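Local coordinates for single-stranded DNA-binding protein 1 (Streptomyces coelicolor, PDB 4DAM), which probably binds single-stranded DNA as a homotetramer, this chain being the N-terminal OB-fold part of the protein, at residues N63-W68 and T106-D111; I16-V21 and G91-R96; N23-P28 and R40-V45; V87-R92 and V113-D118. The protein carries 1 engineered substitution. All coordinates share one frame; numbering follows the deposited sequence.

Contact 1: N63-W68 and T106-D111; sequences NFFTVW and TSADID
The Phe65 ring takes Ile110 CD1 over one face, offset toward the rim, with CD1 3.7 Å from Phe65 CG in a CH-pi contact. Phe65 CG lies anti to its carbonyl carbon (chi1 -57°), which lays the ring against Ile110. Ala108 CB comes to the same ring obliquely, 3.6 Å from Phe65 CD2. The Trp68 indole has Asp109 OD1 at its edge, in the ring plane, and the carboxylate is turned 65° against the ring. Asp109 OD2 is salt-bridged to Arg96 NE. Thr66 and Asp109 lie alongside each other, Thr66 CB 3.5 Å from Asp109 OD1. Between these two layers of side chains the backbones pair in parallel. Thr66 N donates to Ala108 O (3.0 Å), Thr66 O receives Ile110 N (2.8 Å), and Trp68 N runs nearly straight to Ile110 O. Toward Phe64 the strands splay, and a water donates to Phe64 O and accepts from Ala108 N. Strands 56-70 and 103-112 thus make the parallel pairing that closes the barrel of the OB fold. Strand 36-51 lies beside 56-70, strand 86-100 beside 103-112, Ile18 of strand 17-33 packs on Phe65 and Ile110, and Leu93 of a second subunit packs on Phe65.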
loop_
_atom_site.group_PDB
_atom_site.type_symbol
_atom_site.label_atom_id
_atom_site.label_comp_id
_atom_site.label_asym_id
_atom_site.label_seq_id
_atom_site.Cartn_x
_atom_site.Cartn_y
_atom_site.Cartn_z
ATOM N N ASN A 63 -13.916 0.447 -8.565
ATOM C CA ASN A 63 -12.745 0.881 -9.306
ATOM C C ASN A 63 -12.485 -0.115 -10.437
ATOM O O ASN A 63 -12.343 -1.328 -10.190
ATOM C CB ASN A 63 -11.482 0.912 -8.427
ATOM C CG ASN A 63 -11.382 2.126 -7.493
ATOM O OD1 ASN A 63 -10.648 2.105 -6.474
ATOM N ND2 ASN A 63 -12.081 3.176 -7.822
ATOM N N PHE A 64 -12.337 0.385 -11.656
ATOM C CA PHE A 64 -11.856 -0.420 -12.780
ATOM C C PHE A 64 -10.417 -0.078 -13.119
ATOM O O PHE A 64 -10.049 1.099 -13.173
ATOM C CB PHE A 64 -12.718 -0.219 -14.020
ATOM C CG PHE A 64 -14.109 -0.780 -13.864
ATOM C CD1 PHE A 64 -15.146 0.033 -13.416
ATOM C CD2 PHE A 64 -14.365 -2.124 -14.097
ATOM C CE1 PHE A 64 -16.436 -0.474 -13.260
ATOM C CE2 PHE A 64 -15.655 -2.624 -13.957
ATOM C CZ PHE A 64 -16.674 -1.797 -13.525
ATOM N N PHE A 65 -9.630 -1.123 -13.337
ATOM C CA PHE A 65 -8.247 -1.012 -13.765
ATOM C C PHE A 65 -8.002 -1.869 -14.983
ATOM O O PHE A 65 -8.603 -2.931 -15.148
ATOM C CB PHE A 65 -7.291 -1.501 -12.687
ATOM C CG PHE A 65 -7.412 -0.805 -11.371
ATOM C CD1 PHE A 65 -8.238 -1.299 -10.374
ATOM C CD2 PHE A 65 -6.670 0.338 -11.120
ATOM C CE1 PHE A 65 -8.341 -0.667 -9.159
ATOM C CE2 PHE A 65 -6.775 0.979 -9.909
ATOM C CZ PHE A 65 -7.619 0.482 -8.922
ATOM N N THR A 66 -7.106 -1.403 -15.845
ATOM C CA THR A 66 -6.545 -2.268 -16.877
ATOM C C THR A 66 -5.244 -2.830 -16.339
ATOM O O THR A 66 -4.327 -2.077 -15.985
ATOM C CB THR A 66 -6.271 -1.520 -18.174
ATOM O OG1 THR A 66 -7.505 -0.950 -18.640
ATOM C CG2 THR A 66 -5.725 -2.457 -19.226
ATOM N N VAL A 67 -5.189 -4.139 -16.224
ATOM C CA VAL A 67 -4.027 -4.831 -15.706
ATOM C C VAL A 67 -3.190 -5.376 -16.850
ATOM O O VAL A 67 -3.690 -6.053 -17.752
ATOM C CB VAL A 67 -4.410 -6.001 -14.762
ATOM C CG1 VAL A 67 -3.168 -6.723 -14.259
ATOM C CG2 VAL A 67 -5.296 -5.531 -13.606
ATOM N N TRP A 68 -1.890 -5.073 -16.783
ATOM C CA TRP A 68 -0.920 -5.497 -17.773
ATOM C C TRP A 68 0.094 -6.412 -17.138
ATOM O O TRP A 68 0.599 -6.135 -16.064
ATOM C CB TRP A 68 -0.175 -4.296 -18.326
ATOM C CG TRP A 68 -1.037 -3.302 -19.028
ATOM C CD1 TRP A 68 -1.734 -2.227 -18.485
ATOM C CD2 TRP A 68 -1.340 -3.277 -20.453
ATOM N NE1 TRP A 68 -2.410 -1.544 -19.458
ATOM C CE2 TRP A 68 -2.212 -2.137 -20.669
ATOM C CE3 TRP A 68 -0.964 -4.056 -21.534
ATOM C CZ2 TRP A 68 -2.668 -1.794 -21.934
ATOM C CZ3 TRP A 68 -1.450 -3.706 -22.809
ATOM C CH2 TRP A 68 -2.293 -2.615 -22.988
ATOM N N THR A 106 -9.746 10.156 -17.924
ATOM C CA THR A 106 -8.703 9.579 -17.069
ATOM C C THR A 106 -9.061 8.160 -16.729
ATOM O O THR A 106 -10.236 7.851 -16.500
ATOM C CB THR A 106 -8.593 10.411 -15.781
ATOM O OG1 THR A 106 -8.267 11.768 -16.140
ATOM C CG2 THR A 106 -7.538 9.829 -14.749
ATOM N N SER A 107 -8.040 7.315 -16.664
ATOM C CA SER A 107 -8.159 5.867 -16.423
ATOM C C SER A 107 -6.931 5.362 -15.645
ATOM O O SER A 107 -5.863 5.985 -15.604
ATOM C CB SER A 107 -8.288 5.068 -17.740
ATOM O OG SER A 107 -7.087 5.110 -18.512
ATOM N N ALA A 108 -7.061 4.177 -15.065
ATOM C CA ALA A 108 -6.012 3.611 -14.226
ATOM C C ALA A 108 -5.524 2.245 -14.740
ATOM O O ALA A 108 -6.317 1.312 -14.969
ATOM C CB ALA A 108 -6.543 3.516 -12.815
ATOM N N ASP A 109 -4.216 2.131 -14.915
ATOM C CA ASP A 109 -3.523 0.894 -15.326
ATOM C C ASP A 109 -2.760 0.349 -14.109
ATOM O O ASP A 109 -2.275 1.122 -13.269
ATOM C CB ASP A 109 -2.477 1.135 -16.403
ATOM C CG ASP A 109 -3.038 1.390 -17.793
ATOM O OD1 ASP A 109 -4.230 1.281 -18.043
ATOM O OD2 ASP A 109 -2.244 1.705 -18.693
ATOM N N ILE A 110 -2.639 -0.968 -14.028
ATOM C CA ILE A 110 -1.731 -1.607 -13.081
ATOM C C ILE A 110 -0.745 -2.447 -13.883
ATOM O O ILE A 110 -1.137 -3.332 -14.639
ATOM C CB ILE A 110 -2.446 -2.518 -12.052
ATOM C CG1 ILE A 110 -3.456 -1.738 -11.241
ATOM C CG2 ILE A 110 -1.404 -3.206 -11.134
ATOM C CD1 ILE A 110 -4.324 -2.573 -10.316
ATOM N N ASP A 111 0.528 -2.122 -13.770
ATOM C CA ASP A 111 1.589 -2.925 -14.341
ATOM C C ASP A 111 1.937 -4.004 -13.317
ATOM O O ASP A 111 2.609 -3.741 -12.312
ATOM C CB ASP A 111 2.792 -2.046 -14.700
ATOM C CG ASP A 111 2.521 -1.120 -15.898
ATOM O OD1 ASP A 111 1.527 -1.310 -16.638
ATOM O OD2 ASP A 111 3.314 -0.177 -16.114
HETATM O O HOH W 1 -9.656 2.803 -15.117
HETATM O O HOH W 2 -7.971 1.433 -17.565
#

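Contact 2: I16-V21 and G91-R96. Engineered in segment 16-21: Ile16 (natural residue Thr).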
loop_
_atom_site.group_PDB
_atom_site.type_symbol
_atom_site.label_atom_id
_atom_site.label_comp_id
_atom_site.label_asym_id
_atom_site.label_seq_id
_atom_site.Cartn_x
_atom_site.Cartn_y
_atom_site.Cartn_z
ATOM N N ILE A 16 4.265 4.218 -7.475
ATOM C CA ILE A 16 3.149 4.020 -6.585
ATOM C C ILE A 16 2.714 2.562 -6.715
ATOM O O ILE A 16 2.224 2.168 -7.754
ATOM C CB ILE A 16 2.002 4.976 -6.966
ATOM C CG1 ILE A 16 2.556 6.411 -7.056
ATOM C CG2 ILE A 16 0.886 4.880 -5.931
ATOM C CD1 ILE A 16 1.856 7.379 -8.007
ATOM N N MET A 17 2.938 1.766 -5.670
ATOM C CA MET A 17 2.520 0.375 -5.654
ATOM C C MET A 17 1.061 0.330 -5.212
ATOM O O MET A 17 0.548 1.217 -4.504
ATOM C CB MET A 17 3.357 -0.449 -4.660
ATOM C CG MET A 17 4.812 -0.633 -5.026
ATOM S SD MET A 17 5.095 -1.097 -6.732
ATOM C CE MET A 17 4.238 -2.742 -6.958
ATOM N N ILE A 18 0.359 -0.663 -5.709
ATOM C CA ILE A 18 -1.016 -0.905 -5.320
ATOM C C ILE A 18 -1.228 -2.402 -5.205
ATOM O O ILE A 18 -0.608 -3.180 -5.934
ATOM C CB ILE A 18 -1.966 -0.299 -6.383
ATOM C CG1 ILE A 18 -3.436 -0.503 -6.097
ATOM C CG2 ILE A 18 -1.743 -0.912 -7.740
ATOM C CD1 ILE A 18 -4.257 0.177 -7.188
ATOM N N CYS A 19 -2.091 -2.786 -4.278
ATOM C CA CYS A 19 -2.578 -4.158 -4.221
ATOM C C CYS A 19 -4.091 -4.068 -4.331
ATOM O O CYS A 19 -4.739 -3.324 -3.574
ATOM C CB CYS A 19 -2.160 -4.819 -2.926
ATOM S SG CYS A 19 -2.936 -6.450 -2.827
ATOM N N ALA A 20 -4.636 -4.751 -5.330
ATOM C CA ALA A 20 -6.060 -4.648 -5.709
ATOM C C ALA A 20 -6.635 -6.062 -5.675
ATOM O O ALA A 20 -6.037 -6.997 -6.208
ATOM C CB ALA A 20 -6.206 -4.033 -7.106
ATOM N N VAL A 21 -7.742 -6.215 -4.976
ATOM C CA VAL A 21 -8.423 -7.499 -4.851
ATOM C C VAL A 21 -9.765 -7.343 -5.525
ATOM O O VAL A 21 -10.601 -6.545 -5.094
ATOM C CB VAL A 21 -8.572 -7.865 -3.374
ATOM C CG1 VAL A 21 -9.246 -9.235 -3.229
ATOM C CG2 VAL A 21 -7.202 -7.849 -2.702
ATOM N N GLY A 91 0.965 -4.456 -8.130
ATOM C CA GLY A 91 1.785 -3.884 -9.175
ATOM C C GLY A 91 1.851 -2.384 -9.102
ATOM O O GLY A 91 1.429 -1.787 -8.122
ATOM N N ARG A 92 2.401 -1.784 -10.147
ATOM C CA ARG A 92 2.614 -0.344 -10.170
ATOM C C ARG A 92 1.439 0.362 -10.819
ATOM O O ARG A 92 1.017 0.003 -11.929
ATOM C CB ARG A 92 3.892 -0.034 -10.949
ATOM C CG ARG A 92 5.116 -0.562 -10.239
ATOM C CD ARG A 92 6.429 -0.226 -10.869
ATOM N NE ARG A 92 6.961 -1.333 -11.652
ATOM C CZ ARG A 92 7.604 -2.391 -11.140
ATOM N NH1 ARG A 92 7.825 -2.523 -9.830
ATOM N NH2 ARG A 92 8.035 -3.328 -11.959
ATOM N N LEU A 93 0.925 1.375 -10.145
ATOM C CA LEU A 93 -0.216 2.141 -10.638
ATOM C C LEU A 93 0.234 3.208 -11.625
ATOM O O LEU A 93 1.147 3.982 -11.322
ATOM C CB LEU A 93 -0.928 2.816 -9.468
ATOM C CG LEU A 93 -2.141 3.715 -9.762
ATOM C CD1 LEU A 93 -3.307 2.910 -10.325
ATOM C CD2 LEU A 93 -2.569 4.531 -8.548
ATOM N N LYS A 94 -0.426 3.247 -12.779
ATOM C CA LYS A 94 -0.220 4.306 -13.769
ATOM C C LYS A 94 -1.553 4.947 -14.127
ATOM O O LYS A 94 -2.420 4.295 -14.700
ATOM C CB LYS A 94 0.493 3.749 -14.999
ATOM C CG LYS A 94 1.820 3.031 -14.714
ATOM C CD LYS A 94 2.911 3.999 -14.324
ATOM C CE LYS A 94 4.151 3.382 -13.661
ATOM N NZ LYS A 94 5.211 4.423 -13.443
ATOM N N VAL A 95 -1.702 6.228 -13.768
ATOM C CA VAL A 95 -2.906 7.015 -14.058
ATOM C C VAL A 95 -2.660 7.687 -15.391
ATOM O O VAL A 95 -1.660 8.372 -15.563
ATOM C CB VAL A 95 -3.173 8.127 -12.998
ATOM C CG1 VAL A 95 -4.353 9.041 -13.391
ATOM C CG2 VAL A 95 -3.351 7.506 -11.619
ATOM N N ARG A 96 -3.549 7.445 -16.339
ATOM C CA ARG A 96 -3.349 7.881 -17.733
ATOM C C ARG A 96 -4.500 8.756 -18.224
ATOM O O ARG A 96 -5.613 8.573 -17.791
ATOM C CB ARG A 96 -3.199 6.615 -18.585
ATOM C CG ARG A 96 -1.974 5.809 -18.220
ATOM C CD ARG A 96 -1.436 4.969 -19.348
ATOM N NE ARG A 96 -0.350 4.038 -18.983
ATOM C CZ ARG A 96 0.955 4.311 -18.908
ATOM N NH1 ARG A 96 1.431 5.537 -19.122
ATOM N NH2 ARG A 96 1.801 3.319 -18.595
HETATM O O HOH W 3 3.666 4.021 -10.228
#
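This is a buried antiparallel strand contact at the start of the fold, where strand 17-33 pairs with the middle of strand 86-100, which bends away beyond Leu93, the short segments running at 104°. Three backbone bonds make the join. Leu93 N gives a nearly straight bond to Ile16 O (2.8 Å), while Ile18 and Gly91 form a hydrogen-bonded pair, Ile18 N reaching Gly91 O at 2.9 Å and Gly91 N reaching Ile18 O at 3.0 Å. A water adds a bridge by accepting from Ile16 N and donating to Leu93 O. Ile16 is an engineered residue, threonine in the natural sequence; its CG2 lies 4.3 Å from Leu93 CD2. In the OB-fold barrel strand 86-100 pairs with strand 17-33 along one edge and with strand 103-112 along the other, and its bend lets the sheet curl. On one face Met17 folds back at chi2 and chi3 (-46° and -62°), which brings CE over the Gly91 carbonyl, 3.2 Å from Gly91 O, and lays SD against the aliphatic part of Arg92, 3.5 Å from Arg92 CG. An alanine at Met17 would remove both the sulfur and the methyl group, and is likely to leave the Gly91 carbonyl less covered and Arg92 CG without the sulfur that lies against it. On the other face Ile18 CG2 packs 3.3 Å from Gly91 O and near Leu93 CB, and Ile18 touches Phe65 and Ile110 within the barrel and Ile16 of a second subunit.

Contact 3: N23-P28 and R40-V45; sequences NVATTP and RFRLAV
With OG1 set between its own backbone N and carbonyl carbon (chi1 62°), Thr26 turns its hydroxyl toward the opposite strand, where it accepts a hydrogen bond from Arg42 N (3.0 Å, 159° at the hydrogen). The same rotation sets Thr26 CG2 across the Arg42 chain at a slant, 3.7 Å from Arg42 CB. Phe41 has the comparable setting, chi1 63°, and its side chain meets Val24 and Pro28: Val24 CG2 lies 4.0 Å from Phe41 CE1, the two side chains crossing at about a right angle, and Pro28 CG lies 3.9 Å from Phe41 CB. The Thr26 hydroxyl thus stands in for a main-chain acceptor where the regular antiparallel pairing has ended. Replacing Thr26 by a valine would probably leave Arg42 N without this acceptor and weaken the hold of the loop on the strand. Before that point the pairing is regular. Asn23 and Ala44 form a hydrogen-bonded pair, Asn23 N to Ala44 O and Ala44 N to Asn23 O both at 2.9 Å, and Ala25 N follows with a bond to Arg42 O (2.8 Å). Ala25 CB and Ala44 CB meet at 4.2 Å on one face, while Leu43 on the other leans CD1 toward the Asn23 backbone. The contact belongs to the hairpin of strands 17-33 and 36-51, the first two strands of the OB fold; strand 56-70 flanks 36-51 on its far edge, Val24 and Leu43 pack on Val87 of strand 86-100, and Leu81, just after helix 71-80, touches both Pro28 and Phe41.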
loop_
_atom_site.group_PDB
_atom_site.type_symbol
_atom_site.label_atom_id
_atom_site.label_comp_id
_atom_site.label_asym_id
_atom_site.label_seq_id
_atom_site.Cartn_x
_atom_site.Cartn_y
_atom_site.Cartn_z
ATOM N N ASN A 23 -12.226 -8.807 -9.312
ATOM C CA ASN A 23 -12.608 -9.831 -10.251
ATOM C C ASN A 23 -12.201 -9.480 -11.666
ATOM O O ASN A 23 -12.278 -8.328 -12.082
ATOM C CB ASN A 23 -14.110 -10.094 -10.160
ATOM C CG ASN A 23 -14.481 -10.707 -8.821
ATOM O OD1 ASN A 23 -14.587 -11.911 -8.683
ATOM N ND2 ASN A 23 -14.620 -9.882 -7.830
ATOM N N VAL A 24 -11.762 -10.502 -12.391
ATOM C CA VAL A 24 -11.497 -10.377 -13.817
ATOM C C VAL A 24 -12.808 -9.998 -14.522
ATOM O O VAL A 24 -13.814 -10.713 -14.424
ATOM C CB VAL A 24 -10.880 -11.649 -14.404
ATOM C CG1 VAL A 24 -10.696 -11.483 -15.933
ATOM C CG2 VAL A 24 -9.564 -12.021 -13.689
ATOM N N ALA A 25 -12.801 -8.865 -15.231
ATOM C CA ALA A 25 -14.043 -8.286 -15.764
ATOM C C ALA A 25 -14.181 -8.447 -17.272
ATOM O O ALA A 25 -15.276 -8.301 -17.821
ATOM C CB ALA A 25 -14.143 -6.814 -15.350
ATOM N N THR A 26 -13.080 -8.730 -17.946
ATOM C CA THR A 26 -13.044 -9.004 -19.389
ATOM C C THR A 26 -12.153 -10.183 -19.655
ATOM O O THR A 26 -11.212 -10.439 -18.882
ATOM C CB THR A 26 -12.507 -7.795 -20.219
ATOM O OG1 THR A 26 -11.136 -7.477 -19.857
ATOM C CG2 THR A 26 -13.433 -6.571 -20.046
ATOM N N THR A 27 -12.402 -10.883 -20.765
ATOM C CA THR A 27 -11.548 -12.000 -21.130
ATOM C C THR A 27 -10.154 -11.463 -21.437
ATOM O O THR A 27 -9.993 -10.505 -22.214
ATOM C CB THR A 27 -12.069 -12.776 -22.348
ATOM O OG1 THR A 27 -13.378 -13.274 -22.066
ATOM C CG2 THR A 27 -11.145 -13.975 -22.646
ATOM N N PRO A 28 -9.124 -12.014 -20.777
ATOM C CA PRO A 28 -7.769 -11.549 -21.057
ATOM C C PRO A 28 -7.364 -11.702 -22.509
ATOM O O PRO A 28 -7.786 -12.638 -23.204
ATOM C CB PRO A 28 -6.887 -12.417 -20.141
ATOM C CG PRO A 28 -7.799 -12.790 -19.015
ATOM C CD PRO A 28 -9.138 -12.980 -19.663
ATOM N N ARG A 40 -3.322 -8.494 -21.109
ATOM C CA ARG A 40 -4.074 -7.412 -20.489
ATOM C C ARG A 40 -5.469 -7.900 -20.195
ATOM O O ARG A 40 -6.028 -8.732 -20.930
ATOM C CB ARG A 40 -4.114 -6.162 -21.347
ATOM C CG ARG A 40 -4.809 -6.288 -22.645
ATOM C CD ARG A 40 -5.181 -4.925 -23.190
ATOM N NE ARG A 40 -5.580 -5.058 -24.577
ATOM C CZ ARG A 40 -6.814 -5.284 -25.014
ATOM N NH1 ARG A 40 -7.837 -5.378 -24.174
ATOM N NH2 ARG A 40 -7.021 -5.406 -26.318
ATOM N N PHE A 41 -6.014 -7.403 -19.100
ATOM C CA PHE A 41 -7.409 -7.648 -18.757
ATOM C C PHE A 41 -7.929 -6.533 -17.881
ATOM O O PHE A 41 -7.169 -5.834 -17.213
ATOM C CB PHE A 41 -7.624 -9.015 -18.087
ATOM C CG PHE A 41 -6.926 -9.172 -16.778
ATOM C CD1 PHE A 41 -7.593 -8.922 -15.587
ATOM C CD2 PHE A 41 -5.619 -9.613 -16.732
ATOM C CE1 PHE A 41 -6.936 -9.072 -14.364
ATOM C CE2 PHE A 41 -4.957 -9.776 -15.517
ATOM C CZ PHE A 41 -5.629 -9.506 -14.339
ATOM N N ARG A 42 -9.249 -6.402 -17.852
ATOM C CA ARG A 42 -9.896 -5.436 -16.974
ATOM C C ARG A 42 -10.171 -6.068 -15.627
ATOM O O ARG A 42 -10.601 -7.204 -15.550
ATOM C CB ARG A 42 -11.186 -4.958 -17.611
ATOM C CG ARG A 42 -11.893 -3.787 -16.949
ATOM C CD ARG A 42 -13.010 -3.362 -17.902
ATOM N NE ARG A 42 -13.786 -2.206 -17.482
ATOM C CZ ARG A 42 -13.372 -0.945 -17.509
ATOM N NH1 ARG A 42 -12.137 -0.627 -17.897
ATOM N NH2 ARG A 42 -14.205 -0.002 -17.108
ATOM N N LEU A 43 -9.894 -5.318 -14.567
ATOM C CA LEU A 43 -10.106 -5.753 -13.192
ATOM C C LEU A 43 -11.126 -4.833 -12.532
ATOM O O LEU A 43 -10.985 -3.604 -12.569
ATOM C CB LEU A 43 -8.800 -5.683 -12.402
ATOM C CG LEU A 43 -8.840 -6.103 -10.923
ATOM C CD1 LEU A 43 -9.014 -7.616 -10.790
ATOM C CD2 LEU A 43 -7.581 -5.627 -10.187
ATOM N N ALA A 44 -12.142 -5.428 -11.926
ATOM C CA ALA A 44 -13.171 -4.694 -11.171
ATOM C C ALA A 44 -12.971 -4.897 -9.683
ATOM O O ALA A 44 -13.025 -6.028 -9.197
ATOM C CB ALA A 44 -14.569 -5.165 -11.560
ATOM N N VAL A 45 -12.778 -3.790 -8.961
ATOM C CA VAL A 45 -12.539 -3.831 -7.532
ATOM C C VAL A 45 -13.658 -3.060 -6.824
ATOM O O VAL A 45 -13.739 -1.831 -6.925
ATOM C CB VAL A 45 -11.154 -3.217 -7.197
ATOM C CG1 VAL A 45 -10.888 -3.217 -5.694
ATOM C CG2 VAL A 45 -10.039 -3.899 -7.985
#

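Contact 4: V87-R92 and V113-D118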
loop_
_atom_site.group_PDB
_atom_site.type_symbol
_atom_site.label_atom_id
_atom_site.label_comp_id
_atom_site.label_asym_id
_atom_site.label_seq_id
_atom_site.Cartn_x
_atom_site.Cartn_y
_atom_site.Cartn_z
ATOM N N VAL A 87 -9.339 -12.397 -8.059
ATOM C CA VAL A 87 -7.893 -12.356 -8.099
ATOM C C VAL A 87 -7.348 -11.279 -7.162
ATOM O O VAL A 87 -8.056 -10.335 -6.808
ATOM C CB VAL A 87 -7.351 -12.092 -9.530
ATOM C CG1 VAL A 87 -7.702 -13.255 -10.454
ATOM C CG2 VAL A 87 -7.880 -10.786 -10.090
ATOM N N VAL A 88 -6.104 -11.487 -6.750
ATOM C CA VAL A 88 -5.321 -10.477 -6.065
ATOM C C VAL A 88 -4.201 -10.050 -7.011
ATOM O O VAL A 88 -3.498 -10.898 -7.573
ATOM C CB VAL A 88 -4.801 -10.954 -4.700
ATOM C CG1 VAL A 88 -4.167 -12.328 -4.722
ATOM C CG2 VAL A 88 -3.838 -9.917 -4.108
ATOM N N VAL A 89 -4.062 -8.743 -7.189
ATOM C CA VAL A 89 -3.083 -8.170 -8.110
ATOM C C VAL A 89 -2.218 -7.183 -7.332
ATOM O O VAL A 89 -2.747 -6.303 -6.660
ATOM C CB VAL A 89 -3.788 -7.454 -9.295
ATOM C CG1 VAL A 89 -2.765 -6.730 -10.212
ATOM C CG2 VAL A 89 -4.692 -8.445 -10.079
ATOM N N GLN A 90 -0.901 -7.335 -7.440
ATOM C CA GLN A 90 0.043 -6.343 -6.918
ATOM C C GLN A 90 0.822 -5.774 -8.080
ATOM O O GLN A 90 1.309 -6.510 -8.932
ATOM C CB GLN A 90 1.011 -6.967 -5.937
ATOM C CG GLN A 90 1.798 -5.927 -5.163
ATOM C CD GLN A 90 3.164 -6.428 -4.701
ATOM O OE1 GLN A 90 3.668 -5.970 -3.670
ATOM N NE2 GLN A 90 3.762 -7.373 -5.440
ATOM N N GLY A 91 0.965 -4.456 -8.130
ATOM C CA GLY A 91 1.785 -3.884 -9.175
ATOM C C GLY A 91 1.851 -2.384 -9.102
ATOM O O GLY A 91 1.429 -1.787 -8.122
ATOM N N ARG A 92 2.401 -1.784 -10.147
ATOM C CA ARG A 92 2.614 -0.344 -10.170
ATOM C C ARG A 92 1.439 0.362 -10.819
ATOM O O ARG A 92 1.017 0.003 -11.929
ATOM C CB ARG A 92 3.892 -0.034 -10.949
ATOM C CG ARG A 92 5.116 -0.562 -10.239
ATOM C CD ARG A 92 6.429 -0.226 -10.869
ATOM N NE ARG A 92 6.961 -1.333 -11.652
ATOM C CZ ARG A 92 7.604 -2.391 -11.140
ATOM N NH1 ARG A 92 7.825 -2.523 -9.830
ATOM N NH2 ARG A 92 8.035 -3.328 -11.959
ATOM N N VAL A 113 3.056 -7.067 -11.000
ATOM C CA VAL A 113 4.212 -7.808 -10.553
ATOM C C VAL A 113 3.828 -9.223 -10.079
ATOM O O VAL A 113 4.593 -10.177 -10.239
ATOM C CB VAL A 113 4.898 -7.024 -9.395
ATOM C CG1 VAL A 113 6.004 -7.840 -8.788
ATOM C CG2 VAL A 113 5.420 -5.688 -9.918
ATOM N N ALA A 114 2.640 -9.330 -9.488
ATOM C CA ALA A 114 2.132 -10.585 -8.932
ATOM C C ALA A 114 0.647 -10.633 -9.161
ATOM O O ALA A 114 -0.042 -9.611 -9.047
ATOM C CB ALA A 114 2.454 -10.656 -7.439
ATOM N N ILE A 115 0.150 -11.808 -9.536
ATOM C CA ILE A 115 -1.281 -12.034 -9.676
ATOM C C ILE A 115 -1.549 -13.433 -9.138
ATOM O O ILE A 115 -0.783 -14.365 -9.409
ATOM C CB ILE A 115 -1.778 -12.018 -11.147
ATOM C CG1 ILE A 115 -1.448 -10.686 -11.846
ATOM C CG2 ILE A 115 -3.291 -12.227 -11.205
ATOM C CD1 ILE A 115 -1.700 -10.674 -13.349
ATOM N N GLY A 116 -2.620 -13.579 -8.391
ATOM C CA GLY A 116 -3.024 -14.921 -7.934
ATOM C C GLY A 116 -4.518 -15.042 -7.849
ATOM O O GLY A 116 -5.215 -14.059 -7.618
ATOM N N HIS A 117 -5.028 -16.259 -8.070
ATOM C CA HIS A 117 -6.413 -16.542 -7.765
ATOM C C HIS A 117 -6.621 -16.389 -6.277
ATOM O O HIS A 117 -5.840 -16.924 -5.491
ATOM C CB HIS A 117 -6.761 -17.970 -8.185
ATOM C CG HIS A 117 -6.834 -18.159 -9.670
ATOM N ND1 HIS A 117 -7.931 -17.826 -10.399
ATOM C CD2 HIS A 117 -5.893 -18.612 -10.569
ATOM C CE1 HIS A 117 -7.677 -18.093 -11.704
ATOM N NE2 HIS A 117 -6.454 -18.565 -11.802
ATOM N N ASP A 118 -7.657 -15.663 -5.875
ATOM C CA ASP A 118 -7.876 -15.350 -4.457
ATOM C C ASP A 118 -8.557 -16.511 -3.751
ATOM O O ASP A 118 -9.716 -16.838 -4.028
ATOM C CB ASP A 118 -8.716 -14.094 -4.322
ATOM C CG ASP A 118 -8.856 -13.603 -2.860
ATOM O OD1 ASP A 118 -8.240 -14.191 -1.929
ATOM O OD2 ASP A 118 -9.590 -12.592 -2.679
#
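A classic beta bulge marks the start of this antiparallel pairing: Val113 and Ala114 both face Gln90, whose carbonyl oxygen takes two donors, Val113 N at 2.8 Å and Ala114 N at 3.2 Å. Gln90 N completes the pair with a bond to Ala114 O (2.9 Å). Two residues on, Val88 and Gly116 form a second hydrogen-bonded pair, in both directions at 2.9 Å, from Val88 N to Gly116 O and from Gly116 N to Val88 O. Between these pairs Val89 and Ile115 lie side by side, with Val89 CG2 4.2 Å from Ile115 CG2. On the opposite face Gln90, extended beyond CG, lies alongside Val113 and sets NE2 4.1 Å from both Val113 CG1 and Ala114 CB. Here chi1 of Val113, at 173°, points CG2 away from its carbonyl carbon and over a face of the Arg92 guanidinium, 4.0 Å from Arg92 NH1. At the far end Asp118 forms a salt bridge with Arg121, and His117 NE2 is hydrogen-bonded to Ser80. Val88 packs on Val88 of a third subunit, to which Ile115 also makes backbone hydrogen bonds; Gln90 and Ala114 touch Val21 and Asp118 of that subunit. The bulge coincides with the corner at Val113, where the chain leaves strand 103-112 for the short strand 114-117, so that strand 86-100 pairs with both in the curled, barrel-like sheet of an OB fold.

In the fold
All four contacts belong to one curled sheet, the OB-fold barrel. Along the chain contact 3 falls between the two segments of contact 2 and closes before contact 1 opens, while contact 1 alternates with both contact 2 and contact 4. Contacts 2 and 4 share Gly91 and Arg92 on strand 86-100, their centres about 10 Å apart; contacts 1 and 2, with centres about 7 Å apart, are joined by backbone bonds between strands 86-100 and 103-112. Contacts 2 and 3 both use strand 17-33, their centres about 14 Å apart. Contacts 1 and 2 meet the second subunit, contacts 2 and 4 the third, so the same strands that build the barrel join it to other subunits of the homotetramer.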